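Local atomic coordinates of telomerase reverse transcriptase (Candida albicans SC5314, PDB entry 6ZDQ), a protein that probably lengthens chromosome ends as a reverse transcriptase, copying a template within its own RNA component into telomeric DNA repeats. Residues Lys31-Phe36 against Trp138-Ala142; Met124-Phe128 against Leu162-Phe166. All blocks are in the same frame, centred on the assembly; numbering follows the deposited sequence.

Contact 1. Residues Lys31-Phe36 against Trp138-Ala142; sequences KRYRGF and WLGRA. With nucleotides of chain B.
An RNA-binding surface forms where the turn entering helix 34-49 meets the loop before helix 148-177. With CG anti to the backbone N (chi1 161°) and a bend at chi3, the Arg32 chain brings its guanidinium to Leu139 O. NH1 gives this oxygen a weak, bent hydrogen bond at 2.9 Å. NH2 makes a nearly straight bond to O3' of G8 of chain B at 3.0 Å. The same guanidinium forms salt bridges with Asp150 and an RNA phosphate, so several partners fix its rotation. Arg141 lies with NH1 3.5 Å from Lys31 CB, and its NH2 comes 3.2 Å from OP1 of G22 of chain B. Beside it, Arg34 reads the Hoogsteen edge of G22 of chain B: NH1 bonds to N7 at 3.2 Å and NH2 to O6 at 3.1 Å. One face of the Arg34 guanidinium lies on the base of G20 of chain B, and Lys31 CD is over the other. At the protein end, Phe36 and Trp138 run alongside each other, their planes 34° apart. Phe36 CD1 is 3.4 Å from Trp138 CZ3. Phe36 also meets Leu15 and Ile18 of helix 11-21, and Phe157 and Tyr161 of helix 148-177 meet the aromatic pair.

Contact 2. Residues Met124-Phe128 against Leu162-Phe166; sequences MDDLF and LWWLF. With nucleotides of chain B.
Phe128 lies across Leu162, and the two side chains run antiparallel past one another. Leu162 CB sits over the centre of one face of the Phe128 ring, 3.6 Å from the ring centroid and only 10° off the normal. This is a CH-pi contact. Leu162 CD1 reaches the root of the same ring, 3.7 Å from Phe128 CG. At the far end, Phe128 CZ approaches the backbone atom Leu162 O. With CG anti to the carbonyl carbon (chi1 -59°), the Phe128 ring is laid against Leu162 CB from the residue just after the short helix.

Phe128 CE1 comes over the face of the Phe166 ring, 3.5 Å from Phe166 CE1. The two rings form an oblique pair, with planes inclined at 56°. Leu127 meets Phe166 head-on. Its CD2 lies over the face of the Phe166 ring, 4.1 Å from the centroid and displaced toward the rim. Met124 and Trp163 form a looser pair. Met124 SD is 4.1 Å from Trp163 CD1, an oblique Met-aromatic contact, while Met124 CE faces Trp163 CB.

The side chains that meet across the two segments are apolar or aromatic. Asp125, by contrast, brings its carboxylate to the RNA, with OD1 2.9 Å from O2' of A34 of chain B. Helix 124-127 thus sits between the RNA and helix 148-177. Helix 99-115 adds Ile106, Arg109 and Val110 around Leu162 and Phe166, and Phe21 of helix 11-21 stacks on Trp163.

How the contacts relate
Contacts 1 and 2 have centres 20 Å apart, and their nearest atoms are about 6 Å apart without touching. Their segments alternate along the chain: 31-36, 124-128, 138-142, then 162-166. Helix 148-177 links them. Its residues Asp150, Leu153, Arg154, Phe157 and Tyr161 serve contact 1, and the following residues 162-166 form one side of contact 2. Helix 11-21 also borders both. Segments 124-128, 138-142 and 162-166 belong to the telomerase RNA-binding domain. Both contacts reach chain B, at different nucleotides, so the same helical bundle meets the RNA at separate places. Contact 1 lies farther from the chain's centre.

Contact 1. Residues Lys31-Phe36 against Trp138-Ala142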
loop_
_atom_site.group_PDB
_atom_site.type_symbol
_atom_site.label_atom_id
_atom_site.label_comp_id
_atom_site.label_asym_id
_atom_site.label_seq_id
_atom_site.Cartn_x
_atom_site.Cartn_y
_atom_site.Cartn_z
ATOM N N LYS A 31 -14.509 -19.714 -40.140
ATOM C CA LYS A 31 -13.515 -20.781 -40.169
ATOM C C LYS A 31 -12.120 -20.282 -39.818
ATOM O O LYS A 31 -11.158 -21.056 -39.891
ATOM C CB LYS A 31 -13.493 -21.453 -41.545
ATOM C CG LYS A 31 -14.837 -21.983 -42.007
ATOM C CD LYS A 31 -14.721 -22.624 -43.380
ATOM C CE LYS A 31 -16.060 -23.157 -43.867
ATOM N NZ LYS A 31 -15.917 -23.851 -45.176
ATOM N N ARG A 32 -11.987 -19.008 -39.444
ATOM C CA ARG A 32 -10.673 -18.436 -39.170
ATOM C C ARG A 32 -10.015 -19.092 -37.962
ATOM O O ARG A 32 -8.792 -19.278 -37.939
ATOM C CB ARG A 32 -10.805 -16.926 -38.960
ATOM C CG ARG A 32 -9.631 -16.279 -38.246
ATOM C CD ARG A 32 -9.746 -14.767 -38.258
ATOM N NE ARG A 32 -9.605 -14.225 -39.606
ATOM C CZ ARG A 32 -8.439 -13.924 -40.167
ATOM N NH1 ARG A 32 -7.312 -14.118 -39.498
ATOM N NH2 ARG A 32 -8.399 -13.436 -41.399
ATOM N N TYR A 33 -10.805 -19.466 -36.962
ATOM C CA TYR A 33 -10.278 -19.939 -35.691
ATOM C C TYR A 33 -10.123 -21.454 -35.637
ATOM O O TYR A 33 -9.924 -22.004 -34.549
ATOM C CB TYR A 33 -11.173 -19.451 -34.549
ATOM C CG TYR A 33 -11.356 -17.952 -34.562
ATOM C CD1 TYR A 33 -10.441 -17.116 -33.937
ATOM C CD2 TYR A 33 -12.432 -17.370 -35.220
ATOM C CE1 TYR A 33 -10.596 -15.745 -33.956
ATOM C CE2 TYR A 33 -12.596 -16.000 -35.245
ATOM C CZ TYR A 33 -11.676 -15.193 -34.612
ATOM O OH TYR A 33 -11.838 -13.828 -34.634
ATOM N N ARG A 34 -10.216 -22.137 -36.781
ATOM C CA ARG A 34 -9.946 -23.572 -36.809
ATOM C C ARG A 34 -8.509 -23.869 -36.400
ATOM O O ARG A 34 -8.253 -24.812 -35.641
ATOM C CB ARG A 34 -10.232 -24.136 -38.201
ATOM C CG ARG A 34 -11.694 -24.081 -38.611
ATOM C CD ARG A 34 -11.910 -24.765 -39.953
ATOM N NE ARG A 34 -13.322 -24.831 -40.318
ATOM C CZ ARG A 34 -13.791 -25.483 -41.377
ATOM N NH1 ARG A 34 -12.958 -26.131 -42.181
ATOM N NH2 ARG A 34 -15.091 -25.492 -41.632
ATOM N N GLY A 35 -7.557 -23.074 -36.894
ATOM C CA GLY A 35 -6.162 -23.301 -36.550
ATOM C C GLY A 35 -5.883 -23.127 -35.069
ATOM O O GLY A 35 -5.058 -23.842 -34.495
ATOM N N PHE A 36 -6.565 -22.176 -34.429
ATOM C CA PHE A 36 -6.360 -21.966 -33.000
ATOM C C PHE A 36 -6.943 -23.112 -32.180
ATOM O O PHE A 36 -6.351 -23.527 -31.176
ATOM C CB PHE A 36 -6.965 -20.631 -32.568
ATOM C CG PHE A 36 -6.819 -20.351 -31.103
ATOM C CD1 PHE A 36 -5.578 -20.052 -30.564
ATOM C CD2 PHE A 36 -7.920 -20.387 -30.264
ATOM C CE1 PHE A 36 -5.438 -19.797 -29.215
ATOM C CE2 PHE A 36 -7.786 -20.131 -28.915
ATOM C CZ PHE A 36 -6.543 -19.835 -28.390
ATOM N N TRP A 138 -0.994 -19.649 -37.487
ATOM C CA TRP A 138 -2.337 -20.099 -37.133
ATOM C C TRP A 138 -3.317 -18.955 -36.874
ATOM O O TRP A 138 -4.491 -19.230 -36.597
ATOM C CB TRP A 138 -2.272 -21.017 -35.911
ATOM C CG TRP A 138 -1.479 -20.452 -34.778
ATOM C CD1 TRP A 138 -0.155 -20.660 -34.518
ATOM C CD2 TRP A 138 -1.957 -19.581 -33.748
ATOM N NE1 TRP A 138 0.221 -19.975 -33.390
ATOM C CE2 TRP A 138 -0.867 -19.302 -32.898
ATOM C CE3 TRP A 138 -3.200 -19.011 -33.460
ATOM C CZ2 TRP A 138 -0.985 -18.478 -31.781
ATOM C CZ3 TRP A 138 -3.314 -18.195 -32.353
ATOM C CH2 TRP A 138 -2.214 -17.935 -31.527
ATOM N N LEU A 139 -2.885 -17.693 -36.957
ATOM C CA LEU A 139 -3.818 -16.584 -36.784
ATOM C C LEU A 139 -4.871 -16.544 -37.885
ATOM O O LEU A 139 -5.912 -15.901 -37.710
ATOM C CB LEU A 139 -3.064 -15.255 -36.733
ATOM C CG LEU A 139 -2.233 -14.993 -35.477
ATOM C CD1 LEU A 139 -1.584 -13.619 -35.537
ATOM C CD2 LEU A 139 -3.088 -15.131 -34.228
ATOM N N GLY A 140 -4.620 -17.209 -39.011
ATOM C CA GLY A 140 -5.612 -17.350 -40.058
ATOM C C GLY A 140 -5.434 -18.686 -40.746
ATOM O O GLY A 140 -4.454 -19.399 -40.522
ATOM N N ARG A 141 -6.406 -19.023 -41.596
ATOM C CA ARG A 141 -6.321 -20.281 -42.329
ATOM C C ARG A 141 -5.229 -20.236 -43.391
ATOM O O ARG A 141 -4.640 -21.272 -43.717
ATOM C CB ARG A 141 -7.673 -20.624 -42.952
ATOM C CG ARG A 141 -8.189 -19.606 -43.947
ATOM C CD ARG A 141 -9.611 -19.931 -44.385
ATOM N NE ARG A 141 -9.711 -21.226 -45.055
ATOM C CZ ARG A 141 -10.122 -22.346 -44.468
ATOM N NH1 ARG A 141 -10.476 -22.338 -43.190
ATOM N NH2 ARG A 141 -10.179 -23.477 -45.159
ATOM N N ALA A 142 -4.943 -19.056 -43.932
ATOM C CA ALA A 142 -3.837 -18.862 -44.858
ATOM C C ALA A 142 -2.614 -18.369 -44.097
ATOM O O ALA A 142 -2.734 -17.599 -43.140
ATOM C CB ALA A 142 -4.209 -17.866 -45.959
ATOM P P G B 20 -8.204 -30.491 -34.854
ATOM O OP1 G B 20 -6.841 -30.121 -35.307
ATOM O OP2 G B 20 -9.141 -29.437 -34.384
ATOM O "O5'" G B 20 -8.903 -31.277 -36.048
ATOM C "C5'" G B 20 -9.857 -30.637 -36.888
ATOM C "C4'" G B 20 -9.507 -30.799 -38.345
ATOM O "O4'" G B 20 -10.731 -30.892 -39.125
ATOM C "C3'" G B 20 -8.700 -29.652 -38.954
ATOM O "O3'" G B 20 -7.816 -30.177 -39.946
ATOM C "C2'" G B 20 -9.781 -28.810 -39.625
ATOM O "O2'" G B 20 -9.324 -27.982 -40.674
ATOM C "C1'" G B 20 -10.734 -29.892 -40.125
ATOM N N9 G B 20 -12.119 -29.450 -40.337
ATOM C C8 G B 20 -12.865 -29.661 -41.472
ATOM N N7 G B 20 -14.070 -29.170 -41.402
ATOM C C5 G B 20 -14.130 -28.600 -40.139
ATOM C C6 G B 20 -15.194 -27.917 -39.497
ATOM O O6 G B 20 -16.325 -27.673 -39.933
ATOM N N1 G B 20 -14.835 -27.499 -38.220
ATOM C C2 G B 20 -13.611 -27.713 -37.634
ATOM N N2 G B 20 -13.450 -27.235 -36.391
ATOM N N3 G B 20 -12.613 -28.349 -38.222
ATOM C C4 G B 20 -12.935 -28.764 -39.465
ATOM P P G B 22 -9.096 -27.547 -45.349
ATOM O OP1 G B 22 -9.468 -26.388 -46.200
ATOM O OP2 G B 22 -9.481 -27.555 -43.915
ATOM O "O5'" G B 22 -9.676 -28.872 -46.021
ATOM C "C5'" G B 22 -9.414 -29.182 -47.383
ATOM C "C4'" G B 22 -10.580 -29.892 -48.023
ATOM O "O4'" G B 22 -11.405 -30.501 -46.991
ATOM C "C3'" G B 22 -11.551 -29.013 -48.797
ATOM O "O3'" G B 22 -11.107 -28.706 -50.109
ATOM C "C2'" G B 22 -12.834 -29.827 -48.756
ATOM O "O2'" G B 22 -12.767 -30.914 -49.669
ATOM C "C1'" G B 22 -12.771 -30.390 -47.339
ATOM N N9 G B 22 -13.418 -29.486 -46.366
ATOM C C8 G B 22 -12.799 -28.831 -45.329
ATOM N N7 G B 22 -13.611 -28.091 -44.626
ATOM C C5 G B 22 -14.845 -28.263 -45.235
ATOM C C6 G B 22 -16.111 -27.707 -44.913
ATOM O O6 G B 22 -16.399 -26.927 -43.996
ATOM N N1 G B 22 -17.100 -28.144 -45.788
ATOM C C2 G B 22 -16.900 -29.006 -46.836
ATOM N N2 G B 22 -17.984 -29.308 -47.566
ATOM N N3 G B 22 -15.726 -29.532 -47.148
ATOM C C4 G B 22 -14.747 -29.122 -46.312
ATOM P P G B 8 -9.221 -15.675 -46.721
ATOM O OP1 G B 8 -8.865 -16.748 -45.757
ATOM O OP2 G B 8 -10.240 -15.928 -47.768
ATOM O "O5'" G B 8 -9.689 -14.409 -45.879
ATOM C "C5'" G B 8 -8.838 -13.822 -44.908
ATOM C "C4'" G B 8 -9.419 -12.531 -44.395
ATOM O "O4'" G B 8 -9.389 -11.531 -45.449
ATOM C "C3'" G B 8 -10.883 -12.590 -43.984
ATOM O "O3'" G B 8 -11.074 -13.108 -42.679
ATOM C "C2'" G B 8 -11.330 -11.147 -44.148
ATOM O "O2'" G B 8 -10.869 -10.357 -43.062
ATOM C "C1'" G B 8 -10.557 -10.742 -45.400
ATOM N N9 G B 8 -11.332 -10.999 -46.627
ATOM C C8 G B 8 -11.209 -12.084 -47.459
ATOM N N7 G B 8 -12.026 -12.052 -48.474
ATOM C C5 G B 8 -12.735 -10.872 -48.301
ATOM C C6 G B 8 -13.762 -10.301 -49.092
ATOM O O6 G B 8 -14.263 -10.741 -50.134
ATOM N N1 G B 8 -14.204 -9.096 -48.555
ATOM C C2 G B 8 -13.720 -8.515 -47.407
ATOM N N2 G B 8 -14.275 -7.346 -47.048
ATOM N N3 G B 8 -12.761 -9.040 -46.662
ATOM C C4 G B 8 -12.319 -10.210 -47.165
#

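Contact 2. Residues Met124-Phe128 against Leu162-Phe166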
loop_
_atom_site.group_PDB
_atom_site.type_symbol
_atom_site.label_atom_id
_atom_site.label_comp_id
_atom_site.label_asym_id
_atom_site.label_seq_id
_atom_site.Cartn_x
_atom_site.Cartn_y
_atom_site.Cartn_z
ATOM N N MET A 124 0.110 -3.253 -22.195
ATOM C CA MET A 124 0.202 -4.307 -23.201
ATOM C C MET A 124 0.896 -3.827 -24.469
ATOM O O MET A 124 1.459 -4.642 -25.210
ATOM C CB MET A 124 -1.189 -4.852 -23.521
ATOM C CG MET A 124 -1.698 -5.852 -22.496
ATOM S SD MET A 124 -3.359 -6.449 -22.853
ATOM C CE MET A 124 -3.199 -6.898 -24.579
ATOM N N ASP A 125 0.867 -2.522 -24.743
ATOM C CA ASP A 125 1.635 -2.005 -25.871
ATOM C C ASP A 125 3.135 -2.129 -25.628
ATOM O O ASP A 125 3.897 -2.339 -26.577
ATOM C CB ASP A 125 1.249 -0.552 -26.151
ATOM C CG ASP A 125 -0.078 -0.431 -26.882
ATOM O OD1 ASP A 125 -0.275 -1.147 -27.886
ATOM O OD2 ASP A 125 -0.928 0.373 -26.449
ATOM N N ASP A 126 3.573 -2.003 -24.373
ATOM C CA ASP A 126 4.979 -2.219 -24.042
ATOM C C ASP A 126 5.303 -3.704 -23.934
ATOM O O ASP A 126 6.316 -4.171 -24.468
ATOM C CB ASP A 126 5.325 -1.511 -22.730
ATOM C CG ASP A 126 5.157 -0.012 -22.816
ATOM O OD1 ASP A 126 5.366 0.545 -23.913
ATOM O OD2 ASP A 126 4.815 0.608 -21.786
ATOM N N LEU A 127 4.456 -4.457 -23.232
ATOM C CA LEU A 127 4.739 -5.862 -22.969
ATOM C C LEU A 127 4.744 -6.694 -24.245
ATOM O O LEU A 127 5.527 -7.642 -24.359
ATOM C CB LEU A 127 3.717 -6.417 -21.978
ATOM C CG LEU A 127 4.045 -7.764 -21.336
ATOM C CD1 LEU A 127 5.325 -7.664 -20.525
ATOM C CD2 LEU A 127 2.890 -8.234 -20.467
ATOM N N PHE A 128 3.888 -6.363 -25.212
ATOM C CA PHE A 128 3.721 -7.172 -26.413
ATOM C C PHE A 128 4.306 -6.499 -27.651
ATOM O O PHE A 128 3.840 -6.734 -28.768
ATOM C CB PHE A 128 2.245 -7.495 -26.629
ATOM C CG PHE A 128 1.617 -8.240 -25.490
ATOM C CD1 PHE A 128 2.386 -9.043 -24.664
ATOM C CD2 PHE A 128 0.261 -8.136 -25.238
ATOM C CE1 PHE A 128 1.816 -9.729 -23.611
ATOM C CE2 PHE A 128 -0.316 -8.823 -24.185
ATOM C CZ PHE A 128 0.463 -9.620 -23.371
ATOM N N LEU A 162 -2.092 -13.182 -26.723
ATOM C CA LEU A 162 -1.034 -12.820 -25.785
ATOM C C LEU A 162 -1.598 -12.408 -24.431
ATOM O O LEU A 162 -0.969 -12.657 -23.396
ATOM C CB LEU A 162 -0.174 -11.698 -26.363
ATOM C CG LEU A 162 0.665 -12.058 -27.589
ATOM C CD1 LEU A 162 1.469 -10.860 -28.063
ATOM C CD2 LEU A 162 1.579 -13.234 -27.286
ATOM N N TRP A 163 -2.774 -11.778 -24.416
ATOM C CA TRP A 163 -3.403 -11.437 -23.145
ATOM C C TRP A 163 -3.779 -12.689 -22.364
ATOM O O TRP A 163 -3.559 -12.761 -21.149
ATOM C CB TRP A 163 -4.634 -10.561 -23.381
ATOM C CG TRP A 163 -5.516 -10.432 -22.173
ATOM C CD1 TRP A 163 -5.315 -9.625 -21.090
ATOM C CD2 TRP A 163 -6.741 -11.133 -21.929
ATOM N NE1 TRP A 163 -6.338 -9.782 -20.187
ATOM C CE2 TRP A 163 -7.228 -10.701 -20.678
ATOM C CE3 TRP A 163 -7.475 -12.084 -22.645
ATOM C CZ2 TRP A 163 -8.413 -11.187 -20.130
ATOM C CZ3 TRP A 163 -8.650 -12.566 -22.100
ATOM C CH2 TRP A 163 -9.108 -12.116 -20.856
ATOM N N TRP A 164 -4.339 -13.690 -23.047
ATOM C CA TRP A 164 -4.719 -14.927 -22.371
ATOM C C TRP A 164 -3.503 -15.647 -21.803
ATOM O O TRP A 164 -3.578 -16.253 -20.728
ATOM C CB TRP A 164 -5.483 -15.838 -23.330
ATOM C CG TRP A 164 -5.971 -17.100 -22.695
ATOM C CD1 TRP A 164 -7.145 -17.280 -22.025
ATOM C CD2 TRP A 164 -5.295 -18.360 -22.669
ATOM N NE1 TRP A 164 -7.243 -18.577 -21.584
ATOM C CE2 TRP A 164 -6.120 -19.261 -21.966
ATOM C CE3 TRP A 164 -4.074 -18.816 -23.172
ATOM C CZ2 TRP A 164 -5.762 -20.591 -21.754
ATOM C CZ3 TRP A 164 -3.720 -20.136 -22.961
ATOM C CH2 TRP A 164 -4.561 -21.008 -22.258
ATOM N N LEU A 165 -2.374 -15.598 -22.517
ATOM C CA LEU A 165 -1.162 -16.254 -22.034
ATOM C C LEU A 165 -0.706 -15.674 -20.702
ATOM O O LEU A 165 -0.308 -16.417 -19.798
ATOM C CB LEU A 165 -0.047 -16.138 -23.075
ATOM C CG LEU A 165 0.178 -17.343 -23.990
ATOM C CD1 LEU A 165 -1.113 -17.741 -24.680
ATOM C CD2 LEU A 165 1.265 -17.036 -25.011
ATOM N N PHE A 166 -0.755 -14.350 -20.564
ATOM C CA PHE A 166 -0.279 -13.691 -19.353
ATOM C C PHE A 166 -1.359 -13.567 -18.285
ATOM O O PHE A 166 -1.075 -13.749 -17.096
ATOM C CB PHE A 166 0.268 -12.301 -19.691
ATOM C CG PHE A 166 1.637 -12.320 -20.311
ATOM C CD1 PHE A 166 1.809 -12.690 -21.636
ATOM C CD2 PHE A 166 2.751 -11.960 -19.572
ATOM C CE1 PHE A 166 3.067 -12.703 -22.208
ATOM C CE2 PHE A 166 4.012 -11.971 -20.139
ATOM C CZ PHE A 166 4.169 -12.344 -21.458
ATOM P P A B 34 -6.988 2.095 -33.806
ATOM O OP1 A B 34 -8.299 2.126 -33.107
ATOM O OP2 A B 34 -6.580 3.233 -34.668
ATOM O "O5'" A B 34 -5.844 1.886 -32.716
ATOM C "C5'" A B 34 -5.914 0.821 -31.781
ATOM C "C4'" A B 34 -4.588 0.592 -31.101
ATOM O "O4'" A B 34 -3.589 0.217 -32.084
ATOM C "C3'" A B 34 -3.978 1.796 -30.400
ATOM O "O3'" A B 34 -4.532 2.032 -29.118
ATOM C "C2'" A B 34 -2.497 1.444 -30.370
ATOM O "O2'" A B 34 -2.228 0.505 -29.339
ATOM C "C1'" A B 34 -2.330 0.740 -31.715
ATOM N N9 A B 34 -1.879 1.665 -32.772
ATOM C C8 A B 34 -2.624 2.219 -33.783
ATOM N N7 A B 34 -1.938 3.006 -34.576
ATOM C C5 A B 34 -0.654 2.967 -34.051
ATOM C C6 A B 34 0.545 3.589 -34.439
ATOM N N6 A B 34 0.650 4.407 -35.488
ATOM N N1 A B 34 1.651 3.338 -33.701
ATOM C C2 A B 34 1.546 2.515 -32.648
ATOM N N3 A B 34 0.476 1.872 -32.186
ATOM C C4 A B 34 -0.603 2.144 -32.941
ATOM P P C B 35 -4.692 3.533 -28.565
ATOM O OP1 C B 35 -5.503 3.472 -27.321
ATOM O OP2 C B 35 -5.129 4.399 -29.688
ATOM O "O5'" C B 35 -3.208 3.963 -28.174
ATOM C "C5'" C B 35 -2.488 3.262 -27.172
ATOM C "C4'" C B 35 -1.014 3.575 -27.225
ATOM O "O4'" C B 35 -0.475 3.214 -28.524
ATOM C "C3'" C B 35 -0.633 5.037 -27.071
ATOM O "O3'" C B 35 -0.649 5.481 -25.726
ATOM C "C2'" C B 35 0.745 5.083 -27.715
ATOM O "O2'" C B 35 1.728 4.557 -26.836
ATOM C "C1'" C B 35 0.565 4.105 -28.876
ATOM N N1 C B 35 0.200 4.799 -30.132
ATOM C C2 C B 35 1.194 5.476 -30.849
ATOM O O2 C B 35 2.357 5.476 -30.420
ATOM N N3 C B 35 0.865 6.113 -31.996
ATOM C C4 C B 35 -0.394 6.096 -32.433
ATOM N N4 C B 35 -0.674 6.739 -33.570
ATOM C C5 C B 35 -1.426 5.418 -31.725
ATOM C C6 C B 35 -1.088 4.790 -30.592
#